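Local coordinates for FBP protein (Leishmania major, PDB 5OEZ) that probably catalyses the hydrolysis of fructose 1,6-bisphosphate to fructose 6-phosphate and phosphate, a metal-dependent step of gluconeogenesis, as a homotetramer that also binds AMP, at residues Phe190-Asp193 with Glu198-Leu201; Asp234-Lys237 with Arg243-Ala246; Gln274-Leu279 with Ile311-Gln316. One frame throughout, in Å; residues are numbered along the deposited sequence.

Contact 1 (Phe190-Asp193 with Glu198-Leu201); sequences FTLD and EFIL
Phe-190 to Asp-193 and Glu-198 to Leu-201 run antiparallel as the two arms of a beta hairpin, their short axes at 138° and 4.2 Å apart. Three backbone bonds fix the register: Thr-191 and Ile-200 form a hydrogen-bonded pair (Thr-191 N to Ile-200 O 2.8 Å, Ile-200 N to Thr-191 O 2.9 Å), and Asp-193 N donates to Glu-198 O. Phe-190, Leu-192, Phe-199 and Leu-201 share one face of the sheet. There each leucine reaches over an aromatic ring of the other strand. Leu-192 CD1 stands 4.2 Å from the Phe-199 ring centroid, only 10° off the normal, a CH-pi contact centred on the face; with CG anti to the backbone N (chi1 178°), CD1 comes to lie over this ring and beside Glu-198 O. Leu-201 CD1 lies 4.1 Å from the Phe-190 centroid but is displaced toward the rim. Between the two pairs, Phe-190 CB meets Phe-199 CB at 4.0 Å. This apolar face packs on helices 12-18 and 27-47. On the reverse face, Asp-193 CB touches Ile-200 CG1 at 3.9 Å, and Asp-193 OD1 accepts from Asn-195 N in the hairpin turn. The hairpin is thus chemically two-sided: one face is apolar, while the other presents Asp-193 OD2 and Glu-198 OE2 to Lys-44 and Lys-40 of one neighbouring subunit, and Met-51 of another subunit packs on Thr-191 and Asp-193.

Contact 2 (Asp234-Lys237 with Arg243-Ala246); sequences DYLK and RYSA
One face of the Tyr-244 ring is occupied by Leu-236 CD2, which sits 3.6 Å above the ring plane and is offset toward the rim on the hydroxyl side. The methyl is 3.7 Å from the ring centroid and 15° off its normal, which satisfies a CH-pi contact; its closest ring atom is Tyr-244 CZ. This is helix-to-strand packing inside a beta-alpha-beta unit made of strand 214-216, helix 227-238 and strand 245-246, with Tyr-244 entering just before the second strand. The Leu-236 side chain reaches the ring with CG anti to its own carbonyl carbon (chi1 -61°), so that CB stays near Tyr-244 CG while CD2 extends over the far half of the ring. Leu-330 of helix 325-338 and Tyr-215 of strand 214-216 touch both partners, and the Tyr-244 hydroxyl is hydrogen-bonded to Glu-327.

Polar links complete the join. Arg-243, whose chain bends at chi2 and chi3, folds its guanidinium back toward the last turn of the helix, where NH2 is hydrogen-bonded to Asn-239 O and lies 3.4 Å from Lys-237 O. Lys-237 NZ forms salt bridges with Glu-219 of its own chain and Glu-219 of a neighbouring subunit. A single water bridges the backbones of helix and strand entry: it accepts from Tyr-244 N at 2.8 Å, lies 2.9 Å from Leu-236 O, to which it can donate, and receives a weak bond from Arg-243 NE at 3.4 Å.

Contact 3 (Gln274-Leu279 with Ile311-Gln316); sequences QVEGKL and ITRLHQ
A salt bridge between two loops, Glu-276 with Arg-313, joins the segment leading into strand 279-280 to the one leading into strand 317-323. The first loop also holds Lys-278, a fructose 6-phosphate-binding residue, though no sugar is bound in this chain. The two side chains approach from opposite directions, and their flat groups lie nearly coplanar, with 19° between carboxylate and guanidinium planes. Glu-276 OE2 comes to the guanidinium edge at 2.5 Å from Arg-313 NH2, shorter than usual and doubtful in its exact value. It is met on its syn side, although 27° out of the carboxylate plane. Arg-313 NH1 adds only weak bonds to the two oxygens, 3.3 Å to Glu-276 OE1 and 3.2 Å to Glu-276 OE2.

Gln-316 organises the arginine's side. Its CB lies 3.7 Å above the centre of the Arg-313 guanidinium plane. Three donors converge on Gln-316 OE1: Thr-312 N at 2.8 Å in the carbonyl plane, Arg-313 N at 3.1 Å, and Thr-312 OG1 from well above that plane. The amide oxygen thereby ties the backbone N-H groups of Thr-312 and Arg-313 at the entry to the type I turn 313-316.

Behind the bridge, Leu-279 and Gln-316 make backbone bonds to Thr-318 and Leu-281, linking both loops to the antiparallel pairing of strands 279-280 and 317-323. Leu-279 packs against Tyr-268 of strand 265-268 and Glu-284 of helix 281-294, and Gln-316 touches Leu-281 of that same helix.

How the contacts relate
The three contacts follow one another along the chain without touching. Contact 1 lies in the N-terminal domain of the fructose-1,6-bisphosphatase family, contacts 2 and 3 in the C-terminal one. Centres of contacts 1 and 3 are 34 Å apart on opposite sides of the chain's centre. Phe-190 is about 6 Å, side chain to side chain, from the AMP-binding Ile-16; contact 3 includes Lys-278, which binds fructose 6-phosphate. Neither ligand is bound in this chain. Contact 2 is nearer to contact 3, about 17 Å between nearest atoms, and its Tyr-244 lies about 9 Å from sugar-phosphate-binding Arg-247, side chain to side chain. Contacts 1 and 2 both touch the second subunit; contact 3 meets no other chain of the tetramer.

Contact 1 (Phe190-Asp193 with Glu198-Leu201)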
loop_
_atom_site.group_PDB
_atom_site.type_symbol
_atom_site.label_atom_id
_atom_site.label_comp_id
_atom_site.label_asym_id
_atom_site.label_seq_id
_atom_site.Cartn_x
_atom_site.Cartn_y
_atom_site.Cartn_z
ATOM N N PHE C 190 17.339 8.822 3.127
ATOM C CA PHE C 190 16.464 8.194 2.169
ATOM C C PHE C 190 15.092 8.021 2.788
ATOM O O PHE C 190 14.966 7.899 3.999
ATOM C CB PHE C 190 17.029 6.834 1.744
ATOM C CG PHE C 190 18.391 6.922 1.117
ATOM C CD1 PHE C 190 19.521 7.092 1.908
ATOM C CD2 PHE C 190 18.549 6.834 -0.249
ATOM C CE1 PHE C 190 20.780 7.193 1.342
ATOM C CE2 PHE C 190 19.805 6.928 -0.827
ATOM C CZ PHE C 190 20.928 7.102 -0.022
ATOM N N THR C 191 14.072 7.980 1.934
ATOM C CA THR C 191 12.706 7.771 2.354
ATOM C C THR C 191 12.117 6.609 1.582
ATOM O O THR C 191 12.289 6.497 0.369
ATOM C CB THR C 191 11.889 9.062 2.162
ATOM O OG1 THR C 191 12.513 10.110 2.915
ATOM C CG2 THR C 191 10.450 8.901 2.646
ATOM N N LEU C 192 11.383 5.761 2.289
ATOM C CA LEU C 192 10.758 4.594 1.693
ATOM C C LEU C 192 9.565 5.031 0.846
ATOM O O LEU C 192 8.666 5.692 1.344
ATOM C CB LEU C 192 10.289 3.614 2.772
ATOM C CG LEU C 192 9.551 2.337 2.342
ATOM C CD1 LEU C 192 10.402 1.500 1.405
ATOM C CD2 LEU C 192 9.166 1.521 3.566
ATOM N N ASP C 193 9.583 4.673 -0.433
ATOM C CA ASP C 193 8.432 4.852 -1.316
ATOM C C ASP C 193 7.604 3.571 -1.208
ATOM O O ASP C 193 7.990 2.539 -1.756
ATOM C CB ASP C 193 8.871 5.092 -2.754
ATOM C CG ASP C 193 7.688 5.366 -3.697
ATOM O OD1 ASP C 193 6.564 4.871 -3.440
ATOM O OD2 ASP C 193 7.894 6.059 -4.716
ATOM N N GLU C 198 11.088 0.700 -2.272
ATOM C CA GLU C 198 12.491 1.080 -2.409
ATOM C C GLU C 198 12.700 2.345 -1.592
ATOM O O GLU C 198 11.815 3.190 -1.490
ATOM C CB GLU C 198 12.861 1.353 -3.869
ATOM C CG GLU C 198 12.751 0.154 -4.816
ATOM C CD GLU C 198 13.911 -0.837 -4.739
ATOM O OE1 GLU C 198 14.964 -0.511 -4.151
ATOM O OE2 GLU C 198 13.766 -1.951 -5.301
ATOM N N PHE C 199 13.899 2.469 -1.048
ATOM C CA PHE C 199 14.352 3.689 -0.423
ATOM C C PHE C 199 14.876 4.623 -1.498
ATOM O O PHE C 199 15.686 4.219 -2.317
ATOM C CB PHE C 199 15.422 3.359 0.620
ATOM C CG PHE C 199 14.848 2.760 1.860
ATOM C CD1 PHE C 199 14.312 3.585 2.844
ATOM C CD2 PHE C 199 14.777 1.394 2.018
ATOM C CE1 PHE C 199 13.746 3.057 3.984
ATOM C CE2 PHE C 199 14.193 0.854 3.147
ATOM C CZ PHE C 199 13.679 1.683 4.127
ATOM N N ILE C 200 14.382 5.857 -1.482
ATOM C CA ILE C 200 14.644 6.871 -2.485
ATOM C C ILE C 200 15.439 7.956 -1.783
ATOM O O ILE C 200 15.180 8.256 -0.621
ATOM C CB ILE C 200 13.302 7.460 -3.003
ATOM C CG1 ILE C 200 12.447 6.372 -3.668
ATOM C CG2 ILE C 200 13.514 8.618 -3.966
ATOM C CD1 ILE C 200 13.143 5.581 -4.771
ATOM N N LEU C 201 16.390 8.555 -2.494
ATOM C CA LEU C 201 17.196 9.627 -1.940
ATOM C C LEU C 201 16.362 10.900 -1.823
ATOM O O LEU C 201 15.784 11.357 -2.812
ATOM C CB LEU C 201 18.424 9.877 -2.829
ATOM C CG LEU C 201 19.365 11.020 -2.447
ATOM C CD1 LEU C 201 19.995 10.792 -1.090
ATOM C CD2 LEU C 201 20.440 11.175 -3.502
#

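Contact 2 (Asp234-Lys237 with Arg243-Ala246)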
loop_
_atom_site.group_PDB
_atom_site.type_symbol
_atom_site.label_atom_id
_atom_site.label_comp_id
_atom_site.label_asym_id
_atom_site.label_seq_id
_atom_site.Cartn_x
_atom_site.Cartn_y
_atom_site.Cartn_z
ATOM N N ASP C 234 19.694 24.911 33.782
ATOM C CA ASP C 234 19.161 26.155 34.353
ATOM C C ASP C 234 19.515 27.374 33.484
ATOM O O ASP C 234 18.694 28.272 33.299
ATOM C CB ASP C 234 19.640 26.355 35.796
ATOM C CG ASP C 234 19.028 25.344 36.785
ATOM O OD1 ASP C 234 18.201 24.486 36.394
ATOM O OD2 ASP C 234 19.399 25.396 37.984
ATOM N N TYR C 235 20.725 27.378 32.934
ATOM C CA TYR C 235 21.173 28.459 32.073
ATOM C C TYR C 235 20.335 28.530 30.781
ATOM O O TYR C 235 19.878 29.600 30.426
ATOM C CB TYR C 235 22.655 28.295 31.730
ATOM C CG TYR C 235 23.165 29.355 30.780
ATOM C CD1 TYR C 235 23.566 30.608 31.250
ATOM C CD2 TYR C 235 23.240 29.110 29.392
ATOM C CE1 TYR C 235 24.042 31.584 30.369
ATOM C CE2 TYR C 235 23.694 30.088 28.504
ATOM C CZ TYR C 235 24.088 31.317 28.995
ATOM O OH TYR C 235 24.529 32.288 28.138
ATOM N N LEU C 236 20.148 27.396 30.104
ATOM C CA LEU C 236 19.280 27.332 28.922
ATOM C C LEU C 236 17.894 27.951 29.172
ATOM O O LEU C 236 17.390 28.689 28.336
ATOM C CB LEU C 236 19.094 25.900 28.429
ATOM C CG LEU C 236 20.308 25.097 27.983
ATOM C CD1 LEU C 236 19.835 23.814 27.318
ATOM C CD2 LEU C 236 21.233 25.867 27.043
ATOM N N LYS C 237 17.328 27.706 30.342
ATOM C CA LYS C 237 16.026 28.270 30.699
ATOM C C LYS C 237 16.011 29.717 31.171
ATOM O O LYS C 237 14.992 30.393 31.030
ATOM C CB LYS C 237 15.445 27.476 31.839
ATOM C CG LYS C 237 15.260 26.012 31.552
ATOM C CD LYS C 237 14.599 25.437 32.774
ATOM C CE LYS C 237 14.482 23.947 32.671
ATOM N NZ LYS C 237 13.557 23.516 33.734
ATOM N N ARG C 243 16.594 32.427 23.974
ATOM C CA ARG C 243 15.468 31.570 24.357
ATOM C C ARG C 243 15.610 30.194 23.723
ATOM O O ARG C 243 15.912 30.099 22.541
ATOM C CB ARG C 243 14.132 32.200 23.950
ATOM C CG ARG C 243 13.835 33.536 24.632
ATOM C CD ARG C 243 13.222 33.389 26.023
ATOM N NE ARG C 243 14.094 32.684 26.964
ATOM C CZ ARG C 243 15.174 33.194 27.570
ATOM N NH1 ARG C 243 15.563 34.450 27.351
ATOM N NH2 ARG C 243 15.883 32.425 28.403
ATOM N N TYR C 244 15.377 29.144 24.517
ATOM C CA TYR C 244 15.504 27.745 24.091
ATOM C C TYR C 244 14.153 27.027 24.135
ATOM O O TYR C 244 13.356 27.289 25.019
ATOM C CB TYR C 244 16.490 27.005 25.004
ATOM C CG TYR C 244 17.938 27.171 24.606
ATOM C CD1 TYR C 244 18.666 28.314 24.950
ATOM C CD2 TYR C 244 18.585 26.178 23.893
ATOM C CE1 TYR C 244 19.997 28.459 24.572
ATOM C CE2 TYR C 244 19.920 26.306 23.529
ATOM C CZ TYR C 244 20.618 27.446 23.857
ATOM O OH TYR C 244 21.940 27.534 23.475
ATOM N N SER C 245 13.918 26.127 23.177
ATOM C CA SER C 245 12.767 25.226 23.179
ATOM C C SER C 245 13.205 23.857 23.623
ATOM O O SER C 245 14.265 23.391 23.212
ATOM C CB SER C 245 12.183 25.049 21.774
ATOM O OG SER C 245 11.635 26.239 21.300
ATOM N N ALA C 246 12.338 23.190 24.385
ATOM C CA ALA C 246 12.535 21.805 24.809
ATOM C C ALA C 246 11.662 20.845 23.972
ATOM O O ALA C 246 10.495 21.139 23.694
ATOM C CB ALA C 246 12.221 21.673 26.279
HETATM O O HOH W 1 14.774 29.317 27.212
#

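Contact 3 (Gln274-Leu279 with Ile311-Gln316)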
loop_
_atom_site.group_PDB
_atom_site.type_symbol
_atom_site.label_atom_id
_atom_site.label_comp_id
_atom_site.label_asym_id
_atom_site.label_seq_id
_atom_site.Cartn_x
_atom_site.Cartn_y
_atom_site.Cartn_z
ATOM N N GLN C 274 22.544 5.402 37.236
ATOM C CA GLN C 274 23.271 4.668 36.173
ATOM C C GLN C 274 24.748 4.962 36.396
ATOM O O GLN C 274 25.173 6.102 36.317
ATOM C CB GLN C 274 22.871 5.024 34.702
ATOM C CG GLN C 274 21.509 5.735 34.406
ATOM C CD GLN C 274 20.580 4.915 33.519
ATOM O OE1 GLN C 274 20.714 3.690 33.388
ATOM N NE2 GLN C 274 19.631 5.599 32.894
ATOM N N VAL C 275 25.560 3.958 36.676
ATOM C CA VAL C 275 26.909 4.250 37.116
ATOM C C VAL C 275 27.839 4.421 35.950
ATOM O O VAL C 275 28.940 4.876 36.162
ATOM C CB VAL C 275 27.428 3.105 38.023
ATOM C CG1 VAL C 275 27.583 1.791 37.251
ATOM C CG2 VAL C 275 28.721 3.443 38.781
ATOM N N GLU C 276 27.418 3.961 34.767
ATOM C CA GLU C 276 28.166 4.117 33.531
ATOM C C GLU C 276 27.454 4.857 32.368
ATOM O O GLU C 276 27.991 4.924 31.268
ATOM C CB GLU C 276 28.504 2.714 33.090
ATOM C CG GLU C 276 29.910 2.466 32.578
ATOM C CD GLU C 276 30.055 1.140 31.824
ATOM O OE1 GLU C 276 29.101 0.333 31.751
ATOM O OE2 GLU C 276 31.149 0.887 31.292
ATOM N N GLY C 277 26.261 5.391 32.608
ATOM C CA GLY C 277 25.448 6.042 31.578
ATOM C C GLY C 277 24.378 5.090 31.083
ATOM O O GLY C 277 24.268 3.993 31.607
ATOM N N LYS C 278 23.562 5.523 30.120
ATOM C CA LYS C 278 22.381 4.771 29.687
ATOM C C LYS C 278 22.605 4.021 28.386
ATOM O O LYS C 278 22.259 2.862 28.315
ATOM C CB LYS C 278 21.186 5.715 29.543
ATOM C CG LYS C 278 19.851 5.108 29.159
ATOM C CD LYS C 278 18.823 6.198 29.412
ATOM C CE LYS C 278 17.408 5.705 29.156
ATOM N NZ LYS C 278 17.035 4.477 29.923
ATOM N N LEU C 279 23.247 4.650 27.404
ATOM C CA LEU C 279 23.360 4.082 26.100
ATOM C C LEU C 279 24.538 3.145 25.992
ATOM O O LEU C 279 25.617 3.399 26.535
ATOM C CB LEU C 279 23.486 5.170 25.038
ATOM C CG LEU C 279 22.352 6.167 24.859
ATOM C CD1 LEU C 279 22.508 6.880 23.527
ATOM C CD2 LEU C 279 20.976 5.537 24.973
ATOM N N ILE C 311 36.805 -0.110 23.310
ATOM C CA ILE C 311 35.840 -1.143 23.623
ATOM C C ILE C 311 36.532 -2.192 24.494
ATOM O O ILE C 311 37.408 -2.924 24.034
ATOM C CB ILE C 311 35.216 -1.762 22.343
ATOM C CG1 ILE C 311 34.313 -0.738 21.650
ATOM C CG2 ILE C 311 34.409 -3.014 22.679
ATOM C CD1 ILE C 311 34.837 -0.242 20.323
ATOM N N THR C 312 36.149 -2.223 25.763
ATOM C CA THR C 312 36.605 -3.230 26.723
ATOM C C THR C 312 35.563 -4.352 26.850
ATOM O O THR C 312 35.908 -5.467 27.215
ATOM C CB THR C 312 36.847 -2.580 28.116
ATOM O OG1 THR C 312 35.595 -2.223 28.713
ATOM C CG2 THR C 312 37.695 -1.300 28.008
ATOM N N ARG C 313 34.294 -4.043 26.553
ATOM C CA ARG C 313 33.150 -4.894 26.883
ATOM C C ARG C 313 32.064 -4.799 25.815
ATOM O O ARG C 313 31.768 -3.731 25.351
ATOM C CB ARG C 313 32.597 -4.474 28.235
ATOM C CG ARG C 313 33.168 -5.248 29.389
ATOM C CD ARG C 313 32.621 -4.600 30.627
ATOM N NE ARG C 313 33.041 -3.215 30.679
ATOM C CZ ARG C 313 32.314 -2.185 31.102
ATOM N NH1 ARG C 313 31.064 -2.320 31.564
ATOM N NH2 ARG C 313 32.860 -0.986 31.057
ATOM N N LEU C 314 31.489 -5.924 25.420
ATOM C CA LEU C 314 30.446 -5.937 24.410
ATOM C C LEU C 314 29.242 -5.052 24.782
ATOM O O LEU C 314 28.697 -4.350 23.917
ATOM C CB LEU C 314 30.056 -7.385 24.155
ATOM C CG LEU C 314 28.914 -7.784 23.252
ATOM C CD1 LEU C 314 29.246 -7.371 21.826
ATOM C CD2 LEU C 314 28.601 -9.279 23.362
ATOM N N HIS C 315 28.899 -5.018 26.070
ATOM C CA HIS C 315 27.720 -4.309 26.579
ATOM C C HIS C 315 28.063 -3.075 27.399
ATOM O O HIS C 315 27.270 -2.627 28.214
ATOM C CB HIS C 315 26.893 -5.290 27.384
ATOM C CG HIS C 315 26.194 -6.284 26.524
ATOM N ND1 HIS C 315 25.353 -5.934 25.488
ATOM C CD2 HIS C 315 26.237 -7.632 26.537
ATOM C CE1 HIS C 315 24.901 -7.032 24.906
ATOM N NE2 HIS C 315 25.421 -8.076 25.528
ATOM N N GLN C 316 29.216 -2.475 27.129
ATOM C CA GLN C 316 29.649 -1.299 27.877
ATOM C C GLN C 316 28.796 -0.079 27.494
ATOM O O GLN C 316 28.194 -0.024 26.419
ATOM C CB GLN C 316 31.164 -1.082 27.721
ATOM C CG GLN C 316 31.645 0.078 26.879
ATOM C CD GLN C 316 33.161 0.035 26.678
ATOM O OE1 GLN C 316 33.733 -1.021 26.390
ATOM N NE2 GLN C 316 33.817 1.172 26.837
#